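Local structure of coclaurine N-methyltransferase (Coptis japonica, 6GKZ) at residues 196-201 with 226-231; 83-88 with 293-298. The protein probably transfers a methyl group from S-adenosyl-L-methionine to the ring nitrogen of coclaurine, a benzyltetrahydroisoquinoline, in plant alkaloid biosynthesis. All coordinates share one frame; numbering follows the deposited sequence.

In the fold
Both contacts fall within one methyltransferase domain, their centres about 24 Å apart and their nearest atoms about 11 Å apart, without touching. Along the chain the segments run 83-88, 196-201, 226-231, 293-298, so that interaction 2 joins the outer pair and interaction 1 the inner. Interaction 1 is central, about 6 Å from the middle of the chain, where strand 191-197 of the mixed sheet ends beside the bound S-adenosyl-L-homocysteine and its parallel neighbour 221-230 runs on. Interaction 2 is peripheral, about 18 Å out, and packs helix 79-85 against helix 282-297. The ligand relates the two: I197 O is hydrogen-bonded to its amino group, whereas the side chain of N86 comes within about 7 Å.

Interaction 1: residues 196-201 with 226-231; sequences VIELFE and EHICHK. With SAH (S-adenosyl-L-homocysteine), chain E.
I197 and E226 are paired as neighbours on parallel strands, and the backbone gives the register: E226 N donates to V196 O at 3.0 Å, and E198 N donates to E226 O at 2.9 Å. The side chain of E226 can be followed outward from there. Its CB meets the CD1 methyl of I197. With CG anti to the backbone N (chi1 166°) and the chain extended beyond it, CG passes the CG of E198, and CD comes near I197 CG2. At the tip the carboxylate divides its partners: OE1 is hydrogen-bonded to H346 NE2 and Y115 OH, outside the two segments, while OE2 sits 2.6 Å from E198 OE2. The two acid chains lie side by side and point the same way, with carboxylate planes 35° apart. E198 OE2 is also hydrogen-bonded by the backbone N of C94.

Past the end of strand 191-197, E201 leans on strand 221-230, which continues. Its chain bends at chi2 (85°), which brings OE2 to I228 N at 3.0 Å; the N-H reaches the oxygen from above the carboxylate plane. The same OE2 lies close to I228 CG1, and CG packs on that carbon too. E201 OE1 accepts from a water, which also donates to E226 O and accepts from F200 N, so one water ties the turn to the strand.

On the ligand side, I197 O receives the amino group of S-adenosyl-L-homocysteine, SAH N, at 2.9 Å, and L199 CD1 lies against the ribose. A parallel strand whose C-terminal end and following loop meet the ligand, beside a parallel neighbour, is characteristic of the Rossmann-like fold of S-adenosylmethionine-dependent methyltransferases.

Interaction 2: residues 83-88 with 293-298; sequences KIMNGS and KRLDAN
R294 reaches across to the end of helix 79-85, and with I84 and M85 it has the most surface buried here. Its chain is extended from CG to NE, so successive atoms pass successive carbonyls: CB lies 3.6 Å from I84 O, CD lies 3.2 Å from M85 O, and NH1 ends 2.9 Å from N86 O. The angle at that last pair is too poor for a hydrogen bond. I84 O stands at the guanidinium edge, near its plane, whereas G87 CA covers one face. The oxygens of I84, M85 and N86, at the end of the helix where N86 leaves helical geometry, lie along the R294 side chain, and their partial negative charge probably favours the cation. Helices 79-85 and 282-297 pack here at the periphery of the Rossmann-like methyltransferase domain, and residues 86-88 lead on to G92 and S93, which bind S-adenosyl-L-homocysteine. Replacing R294 with an alanine would probably leave these carbonyls without their nearby positive charge and open a gap over G87.

M85 and I84 supply the rest of the contact. The selenomethionine at M85 bends at chi3 (65°) and runs side by side with L295, its SE in apolar contact 4.1 Å from L295 CB. I84 turns its CG2 branch to N298, 3.5 Å from ND2, an amide also tied by a weak hydrogen bond to R294 O. Helix 299-307 flanks this side: V301 and I302 pack on I84, and I302 also meets L295.

Interaction 1: residues 196-201 with 226-231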
ATOM      1  N   VAL A 196      -6.148 -11.456 -15.298  1.00 28.13           N
ATOM      2  CA  VAL A 196      -7.191 -11.762 -14.312  1.00 22.47           C
ATOM      3  C   VAL A 196      -8.097 -10.544 -14.105  1.00 31.75           C
ATOM      4  O   VAL A 196      -7.715  -9.589 -13.428  1.00 30.48           O
ATOM      5  CB  VAL A 196      -6.599 -12.159 -12.933  1.00 19.71           C
ATOM      6  CG1 VAL A 196      -7.713 -12.417 -11.923  1.00 23.19           C
ATOM      7  CG2 VAL A 196      -5.671 -13.366 -13.033  1.00 18.90           C
ATOM      8  N   ILE A 197      -9.295 -10.566 -14.677  1.00 29.26           N
ATOM      9  CA  ILE A 197     -10.175  -9.408 -14.551  1.00 22.85           C
ATOM     10  C   ILE A 197     -11.293  -9.701 -13.552  1.00 29.84           C
ATOM     11  O   ILE A 197     -12.268 -10.400 -13.874  1.00 25.13           O
ATOM     12  CB  ILE A 197     -10.788  -8.987 -15.924  1.00 20.92           C
ATOM     13  CG1 ILE A 197      -9.698  -8.783 -16.978  1.00 16.61           C
ATOM     14  CG2 ILE A 197     -11.644  -7.721 -15.787  1.00 24.47           C
ATOM     15  CD1 ILE A 197      -8.564  -7.915 -16.542  1.00 16.71           C
ATOM     16  N   GLU A 198     -11.135  -9.179 -12.334  1.00 30.85           N
ATOM     17  CA  GLU A 198     -12.180  -9.232 -11.303  1.00 33.21           C
ATOM     18  C   GLU A 198     -12.591 -10.648 -10.893  1.00 27.94           C
ATOM     19  O   GLU A 198     -13.754 -10.907 -10.610  1.00 32.70           O
ATOM     20  CB  GLU A 198     -13.416  -8.450 -11.761  1.00 34.86           C
ATOM     21  CG  GLU A 198     -13.159  -6.946 -11.868  1.00 44.04           C
ATOM     22  CD  GLU A 198     -14.373  -6.151 -12.307  1.00 52.10           C
ATOM     23  OE1 GLU A 198     -15.468  -6.374 -11.752  1.00 63.71           O
ATOM     24  OE2 GLU A 198     -14.240  -5.305 -13.215  1.00 52.54           O
ATOM     25  N   LEU A 199     -11.615 -11.546 -10.816  1.00 25.98           N
ATOM     26  CA  LEU A 199     -11.838 -12.888 -10.300  1.00 25.44           C
ATOM     27  C   LEU A 199     -11.494 -13.036  -8.792  1.00 34.52           C
ATOM     28  O   LEU A 199     -12.134 -13.818  -8.068  1.00 31.40           O
ATOM     29  CB  LEU A 199     -11.019 -13.879 -11.117  1.00 28.03           C
ATOM     30  CG  LEU A 199     -11.107 -15.327 -10.658  1.00 30.20           C
ATOM     31  CD1 LEU A 199     -12.394 -15.946 -11.170  1.00 35.20           C
ATOM     32  CD2 LEU A 199      -9.903 -16.089 -11.130  1.00 19.19           C
ATOM     33  N   PHE A 200     -10.493 -12.289  -8.321  1.00 24.73           N
ATOM     34  CA  PHE A 200      -9.981 -12.471  -6.959  1.00 25.93           C
ATOM     35  C   PHE A 200     -10.989 -12.111  -5.875  1.00 25.52           C
ATOM     36  O   PHE A 200     -10.844 -12.551  -4.740  1.00 35.49           O
ATOM     37  CB  PHE A 200      -8.703 -11.650  -6.725  1.00 26.92           C
ATOM     38  CG  PHE A 200      -7.458 -12.254  -7.319  1.00 28.50           C
ATOM     39  CD1 PHE A 200      -7.526 -13.151  -8.375  1.00 25.41           C
ATOM     40  CD2 PHE A 200      -6.204 -11.910  -6.819  1.00 38.45           C
ATOM     41  CE1 PHE A 200      -6.368 -13.708  -8.911  1.00 23.45           C
ATOM     42  CE2 PHE A 200      -5.041 -12.461  -7.357  1.00 28.53           C
ATOM     43  CZ  PHE A 200      -5.126 -13.359  -8.405  1.00 23.54           C
ATOM     44  N   GLU A 201     -11.997 -11.311  -6.205  1.00 26.85           N
ATOM     45  CA  GLU A 201     -13.007 -10.922  -5.219  1.00 26.60           C
ATOM     46  C   GLU A 201     -13.830 -12.129  -4.765  1.00 30.06           C
ATOM     47  O   GLU A 201     -14.472 -12.103  -3.706  1.00 29.59           O
ATOM     48  CB  GLU A 201     -13.936  -9.842  -5.787  1.00 32.21           C
ATOM     49  CG  GLU A 201     -13.252  -8.507  -6.156  1.00 32.04           C
ATOM     50  CD  GLU A 201     -12.646  -8.503  -7.571  1.00 38.43           C
ATOM     51  OE1 GLU A 201     -12.098  -9.547  -7.990  1.00 39.51           O
ATOM     52  OE2 GLU A 201     -12.722  -7.460  -8.266  1.00 33.67           O
ATOM     53  N   GLU A 226      -6.990  -6.832 -12.619  1.00 23.85           N
ATOM     54  CA  GLU A 226      -7.909  -5.755 -12.252  1.00 18.12           C
ATOM     55  C   GLU A 226      -8.758  -6.190 -11.072  1.00 20.59           C
ATOM     56  O   GLU A 226      -9.311  -7.298 -11.064  1.00 26.58           O
ATOM     57  CB  GLU A 226      -8.817  -5.353 -13.416  1.00 21.01           C
ATOM     58  CG  GLU A 226     -10.012  -4.464 -12.985  1.00 20.63           C
ATOM     59  CD  GLU A 226     -10.852  -3.993 -14.159  1.00 33.71           C
ATOM     60  OE1 GLU A 226     -10.380  -3.143 -14.944  1.00 35.70           O
ATOM     61  OE2 GLU A 226     -11.988  -4.476 -14.310  1.00 43.22           O
ATOM     62  N   HIS A 227      -8.898  -5.331 -10.068  1.00 17.41           N
ATOM     63  CA  HIS A 227      -9.898  -5.632  -9.040  1.00 21.28           C
ATOM     64  C   HIS A 227     -10.599  -4.403  -8.467  1.00 26.82           C
ATOM     65  O   HIS A 227     -10.043  -3.302  -8.442  1.00 33.63           O
ATOM     66  CB  HIS A 227      -9.259  -6.436  -7.915  1.00 24.51           C
ATOM     67  CG  HIS A 227      -8.194  -5.693  -7.173  1.00 28.62           C
ATOM     68  ND1 HIS A 227      -8.451  -4.975  -6.024  1.00 23.32           N
ATOM     69  CD2 HIS A 227      -6.872  -5.556  -7.418  1.00 23.53           C
ATOM     70  CE1 HIS A 227      -7.330  -4.428  -5.592  1.00 27.28           C
ATOM     71  NE2 HIS A 227      -6.357  -4.761  -6.422  1.00 34.62           N
ATOM     72  N   ILE A 228     -11.837  -4.599  -8.016  1.00 24.50           N
ATOM     73  CA  ILE A 228     -12.553  -3.528  -7.336  1.00 25.33           C
ATOM     74  C   ILE A 228     -11.974  -3.413  -5.944  1.00 29.00           C
ATOM     75  O   ILE A 228     -11.294  -4.325  -5.469  1.00 24.01           O
ATOM     76  CB  ILE A 228     -14.067  -3.778  -7.253  1.00 30.47           C
ATOM     77  CG1 ILE A 228     -14.349  -5.086  -6.504  1.00 35.12           C
ATOM     78  CG2 ILE A 228     -14.679  -3.786  -8.646  1.00 21.78           C
ATOM     79  CD1 ILE A 228     -15.686  -5.123  -5.824  1.00 37.67           C
ATOM     80  N   CYS A 229     -12.238  -2.299  -5.278  1.00 24.71           N
ATOM     81  CA  CYS A 229     -11.574  -2.061  -4.018  1.00 19.71           C
ATOM     82  C   CYS A 229     -12.154  -0.845  -3.372  1.00 21.99           C
ATOM     83  O   CYS A 229     -12.924  -0.122  -3.989  1.00 22.08           O
ATOM     84  CB  CYS A 229     -10.063  -1.859  -4.222  1.00 19.91           C
ATOM     85  SG  CYS A 229      -9.602  -0.345  -5.148  1.00 34.97           S
ATOM     86  N   HIS A 230     -11.777  -0.635  -2.118  1.00 21.26           N
ATOM     87  CA  HIS A 230     -11.882   0.667  -1.520  1.00 25.00           C
ATOM     88  C   HIS A 230     -10.487   1.289  -1.472  1.00 27.46           C
ATOM     89  O   HIS A 230      -9.476   0.589  -1.360  1.00 26.94           O
ATOM     90  CB  HIS A 230     -12.492   0.602  -0.124  1.00 23.49           C
ATOM     91  CG  HIS A 230     -12.739   1.950   0.457  1.00 28.18           C
ATOM     92  ND1 HIS A 230     -11.770   2.657   1.134  1.00 27.54           N
ATOM     93  CD2 HIS A 230     -13.826   2.755   0.405  1.00 31.50           C
ATOM     94  CE1 HIS A 230     -12.257   3.828   1.499  1.00 28.98           C
ATOM     95  NE2 HIS A 230     -13.508   3.908   1.077  1.00 28.92           N
ATOM     96  N   LYS A 231     -10.454   2.606  -1.612  1.00 26.56           N
ATOM     97  CA  LYS A 231      -9.244   3.417  -1.496  1.00 24.21           C
ATOM     98  C   LYS A 231      -8.297   2.946  -0.379  1.00 30.43           C
ATOM     99  O   LYS A 231      -7.088   2.809  -0.579  1.00 32.04           O
ATOM    100  CB  LYS A 231      -9.665   4.867  -1.216  1.00 27.51           C
ATOM    101  CG  LYS A 231      -8.812   5.913  -1.817  1.00 38.41           C
ATOM    102  CD  LYS A 231      -9.016   7.255  -1.108  1.00 39.01           C
ATOM    103  CE  LYS A 231     -10.374   7.384  -0.464  1.00 35.20           C
ATOM    104  NZ  LYS A 231     -10.525   8.745   0.144  1.00 46.67           N
TER
HETATM  105  N   SAH E 501     -13.129 -11.280 -16.472  1.00 66.17           N
HETATM  106  CA  SAH E 501     -14.500 -11.513 -16.930  1.00 72.88           C
HETATM  107  CB  SAH E 501     -15.307 -12.277 -15.873  1.00 72.14           C
HETATM  108  CG  SAH E 501     -15.134 -11.862 -14.410  1.00 62.60           C
HETATM  109  SD  SAH E 501     -16.582 -12.292 -13.411  1.00 71.31           S
HETATM  110  C   SAH E 501     -15.221 -10.223 -17.334  1.00 70.13           C
HETATM  111  O   SAH E 501     -16.194 -10.233 -18.097  1.00 62.54           O
HETATM  112  OXT SAH E 501     -14.835  -9.133 -16.915  1.00 73.79           O
HETATM  113  C5' SAH E 501     -15.854 -13.738 -12.593  1.00 51.17           C
HETATM  114  C4' SAH E 501     -15.738 -14.903 -13.571  1.00 55.23           C
HETATM  115  O4' SAH E 501     -14.765 -15.810 -13.121  1.00 60.66           O
HETATM  116  C3' SAH E 501     -17.004 -15.717 -13.814  1.00 56.70           C
HETATM  117  O3' SAH E 501     -17.725 -15.193 -14.901  1.00 58.50           O
HETATM  118  C2' SAH E 501     -16.482 -17.093 -14.159  1.00 59.39           C
HETATM  119  O2' SAH E 501     -16.454 -17.261 -15.574  1.00 58.76           O
HETATM  120  C1' SAH E 501     -15.073 -17.102 -13.589  1.00 55.94           C
HETATM  121  N9  SAH E 501     -14.919 -17.930 -12.403  1.00 45.14           N
HETATM  122  C8  SAH E 501     -15.420 -17.676 -11.152  1.00 40.28           C
HETATM  123  N7  SAH E 501     -15.015 -18.673 -10.331  1.00 40.52           N
HETATM  124  C5  SAH E 501     -14.248 -19.535 -11.060  1.00 47.09           C
HETATM  125  C6  SAH E 501     -13.578 -20.711 -10.751  1.00 44.48           C
HETATM  126  N6  SAH E 501     -13.610 -21.193  -9.513  1.00 38.97           N
HETATM  127  N1  SAH E 501     -12.870 -21.365 -11.728  1.00 46.43           N
HETATM  128  C2  SAH E 501     -12.831 -20.868 -13.013  1.00 51.51           C
HETATM  129  N3  SAH E 501     -13.496 -19.704 -13.325  1.00 41.93           N
HETATM  130  C4  SAH E 501     -14.180 -19.059 -12.360  1.00 39.78           C
HETATM  131  O   HOH W   1      -9.700  -9.719  -9.138  1.00 28.34           O

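Interaction 2: residues 83-88 with 293-298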
ATOM      1  N   LYS A  83     -26.969 -10.416 -23.814  1.00 39.01           N
ATOM      2  CA  LYS A  83     -26.798  -9.665 -25.055  1.00 43.41           C
ATOM      3  C   LYS A  83     -27.640  -8.387 -25.050  1.00 46.04           C
ATOM      4  O   LYS A  83     -27.313  -7.404 -25.719  1.00 49.81           O
ATOM      5  CB  LYS A  83     -27.148 -10.547 -26.256  1.00 44.39           C
ATOM      6  CG  LYS A  83     -26.227 -11.753 -26.379  1.00 52.02           C
ATOM      7  CD  LYS A  83     -26.573 -12.636 -27.555  1.00 63.86           C
ATOM      8  CE  LYS A  83     -27.123 -11.814 -28.705  1.00 79.75           C
ATOM      9  NZ  LYS A  83     -26.195 -10.719 -29.108  1.00 87.97           N
ATOM     10  N   ILE A  84     -28.717  -8.405 -24.275  1.00 41.87           N
ATOM     11  CA  ILE A  84     -29.572  -7.231 -24.132  1.00 44.95           C
ATOM     12  C   ILE A  84     -28.970  -6.191 -23.192  1.00 51.39           C
ATOM     13  O   ILE A  84     -29.029  -4.983 -23.459  1.00 48.45           O
ATOM     14  CB  ILE A  84     -30.953  -7.615 -23.607  1.00 40.66           C
ATOM     15  CG1 ILE A  84     -31.820  -8.130 -24.747  1.00 47.21           C
ATOM     16  CG2 ILE A  84     -31.619  -6.433 -22.911  1.00 38.45           C
ATOM     17  CD1 ILE A  84     -33.255  -8.297 -24.357  1.00 58.45           C
HETATM   18  N   MSE A  85     -28.380  -6.667 -22.098  1.00 50.98           N
HETATM   19  CA  MSE A  85     -27.953  -5.783 -21.024  1.00 47.03           C
HETATM   20  C   MSE A  85     -26.490  -5.366 -21.140  1.00 41.74           C
HETATM   21  O   MSE A  85     -26.123  -4.252 -20.761  1.00 45.57           O
HETATM   22  CB  MSE A  85     -28.206  -6.445 -19.672  1.00 51.76           C
HETATM   23  CG  MSE A  85     -28.732  -5.455 -18.638  1.00 64.25           C
HETATM   24 SE   MSE A  85     -29.025  -6.191 -16.853  1.00177.42          SE
HETATM   25  CE  MSE A  85     -27.200  -6.634 -16.371  1.00 36.94           C
ATOM     26  N   ASN A  86     -25.648  -6.249 -21.658  1.00 37.70           N
ATOM     27  CA  ASN A  86     -24.250  -5.886 -21.863  1.00 45.57           C
ATOM     28  C   ASN A  86     -24.093  -5.229 -23.221  1.00 46.39           C
ATOM     29  O   ASN A  86     -25.035  -5.182 -24.010  1.00 46.64           O
ATOM     30  CB  ASN A  86     -23.320  -7.101 -21.770  1.00 40.71           C
ATOM     31  CG  ASN A  86     -23.243  -7.681 -20.376  1.00 44.85           C
ATOM     32  OD1 ASN A  86     -23.683  -7.066 -19.405  1.00 48.87           O
ATOM     33  ND2 ASN A  86     -22.669  -8.875 -20.267  1.00 48.24           N
ATOM     34  N   GLY A  87     -22.898  -4.720 -23.493  1.00 40.98           N
ATOM     35  CA  GLY A  87     -22.572  -4.225 -24.818  1.00 38.87           C
ATOM     36  C   GLY A  87     -22.339  -5.402 -25.746  1.00 39.22           C
ATOM     37  O   GLY A  87     -22.615  -6.548 -25.378  1.00 47.27           O
ATOM     38  N   SER A  88     -21.815  -5.124 -26.936  1.00 36.21           N
ATOM     39  CA  SER A  88     -21.575  -6.155 -27.953  1.00 42.19           C
ATOM     40  C   SER A  88     -20.410  -7.067 -27.600  1.00 48.07           C
ATOM     41  O   SER A  88     -20.238  -8.130 -28.195  1.00 57.32           O
ATOM     42  CB  SER A  88     -21.318  -5.510 -29.319  1.00 41.65           C
ATOM     43  OG  SER A  88     -22.377  -4.626 -29.651  1.00 54.11           O
ATOM     44  N   LYS A 293     -30.092   1.122 -17.652  1.00 37.05           N
ATOM     45  CA  LYS A 293     -30.844   1.722 -18.755  1.00 36.92           C
ATOM     46  C   LYS A 293     -31.356   0.645 -19.714  1.00 35.48           C
ATOM     47  O   LYS A 293     -32.515   0.669 -20.147  1.00 41.27           O
ATOM     48  CB  LYS A 293     -29.973   2.738 -19.508  1.00 39.64           C
ATOM     49  CG  LYS A 293     -30.034   4.170 -18.966  1.00 42.53           C
ATOM     50  CD  LYS A 293     -29.103   5.102 -19.743  1.00 51.37           C
ATOM     51  CE  LYS A 293     -28.093   5.813 -18.819  1.00 56.47           C
ATOM     52  NZ  LYS A 293     -28.712   6.837 -17.918  1.00 57.93           N
ATOM     53  N   ARG A 294     -30.485  -0.309 -20.029  1.00 34.77           N
ATOM     54  CA  ARG A 294     -30.802  -1.347 -21.000  1.00 37.00           C
ATOM     55  C   ARG A 294     -31.834  -2.324 -20.454  1.00 36.13           C
ATOM     56  O   ARG A 294     -32.728  -2.767 -21.180  1.00 42.07           O
ATOM     57  CB  ARG A 294     -29.525  -2.073 -21.420  1.00 35.74           C
ATOM     58  CG  ARG A 294     -28.688  -1.267 -22.393  1.00 37.24           C
ATOM     59  CD  ARG A 294     -27.314  -1.855 -22.569  1.00 43.04           C
ATOM     60  NE  ARG A 294     -26.573  -1.173 -23.625  1.00 49.85           N
ATOM     61  CZ  ARG A 294     -26.236  -1.746 -24.777  1.00 58.25           C
ATOM     62  NH1 ARG A 294     -26.579  -3.009 -25.019  1.00 57.68           N
ATOM     63  NH2 ARG A 294     -25.547  -1.064 -25.684  1.00 62.23           N
ATOM     64  N   LEU A 295     -31.715  -2.641 -19.168  1.00 34.45           N
ATOM     65  CA  LEU A 295     -32.689  -3.488 -18.492  1.00 37.82           C
ATOM     66  C   LEU A 295     -34.077  -2.849 -18.553  1.00 42.65           C
ATOM     67  O   LEU A 295     -35.062  -3.515 -18.858  1.00 40.39           O
ATOM     68  CB  LEU A 295     -32.266  -3.736 -17.041  1.00 37.94           C
ATOM     69  CG  LEU A 295     -33.302  -4.287 -16.054  1.00 43.06           C
ATOM     70  CD1 LEU A 295     -34.025  -5.489 -16.632  1.00 40.39           C
ATOM     71  CD2 LEU A 295     -32.645  -4.643 -14.714  1.00 42.66           C
ATOM     72  N   ASP A 296     -34.143  -1.544 -18.308  1.00 43.61           N
ATOM     73  CA  ASP A 296     -35.431  -0.865 -18.256  1.00 48.60           C
ATOM     74  C   ASP A 296     -36.052  -0.602 -19.632  1.00 46.81           C
ATOM     75  O   ASP A 296     -37.273  -0.543 -19.746  1.00 46.71           O
ATOM     76  CB  ASP A 296     -35.302   0.448 -17.480  1.00 47.03           C
ATOM     77  CG  ASP A 296     -35.260   0.226 -15.976  1.00 51.64           C
ATOM     78  OD1 ASP A 296     -35.588  -0.903 -15.534  1.00 45.13           O
ATOM     79  OD2 ASP A 296     -34.908   1.179 -15.241  1.00 54.11           O
ATOM     80  N   ALA A 297     -35.229  -0.457 -20.667  1.00 50.39           N
ATOM     81  CA  ALA A 297     -35.752  -0.128 -21.996  1.00 47.97           C
ATOM     82  C   ALA A 297     -36.161  -1.371 -22.785  1.00 48.22           C
ATOM     83  O   ALA A 297     -36.631  -1.272 -23.917  1.00 47.17           O
ATOM     84  CB  ALA A 297     -34.726   0.678 -22.790  1.00 38.12           C
ATOM     85  N   ASN A 298     -35.979  -2.537 -22.184  1.00 51.23           N
ATOM     86  CA  ASN A 298     -36.188  -3.791 -22.892  1.00 47.63           C
ATOM     87  C   ASN A 298     -37.038  -4.763 -22.102  1.00 49.02           C
ATOM     88  O   ASN A 298     -36.890  -5.976 -22.247  1.00 47.71           O
ATOM     89  CB  ASN A 298     -34.847  -4.441 -23.216  1.00 45.43           C
ATOM     90  CG  ASN A 298     -34.141  -3.768 -24.366  1.00 48.69           C
ATOM     91  OD1 ASN A 298     -34.721  -3.578 -25.432  1.00 50.26           O
ATOM     92  ND2 ASN A 298     -32.888  -3.380 -24.151  1.00 43.88           N
TER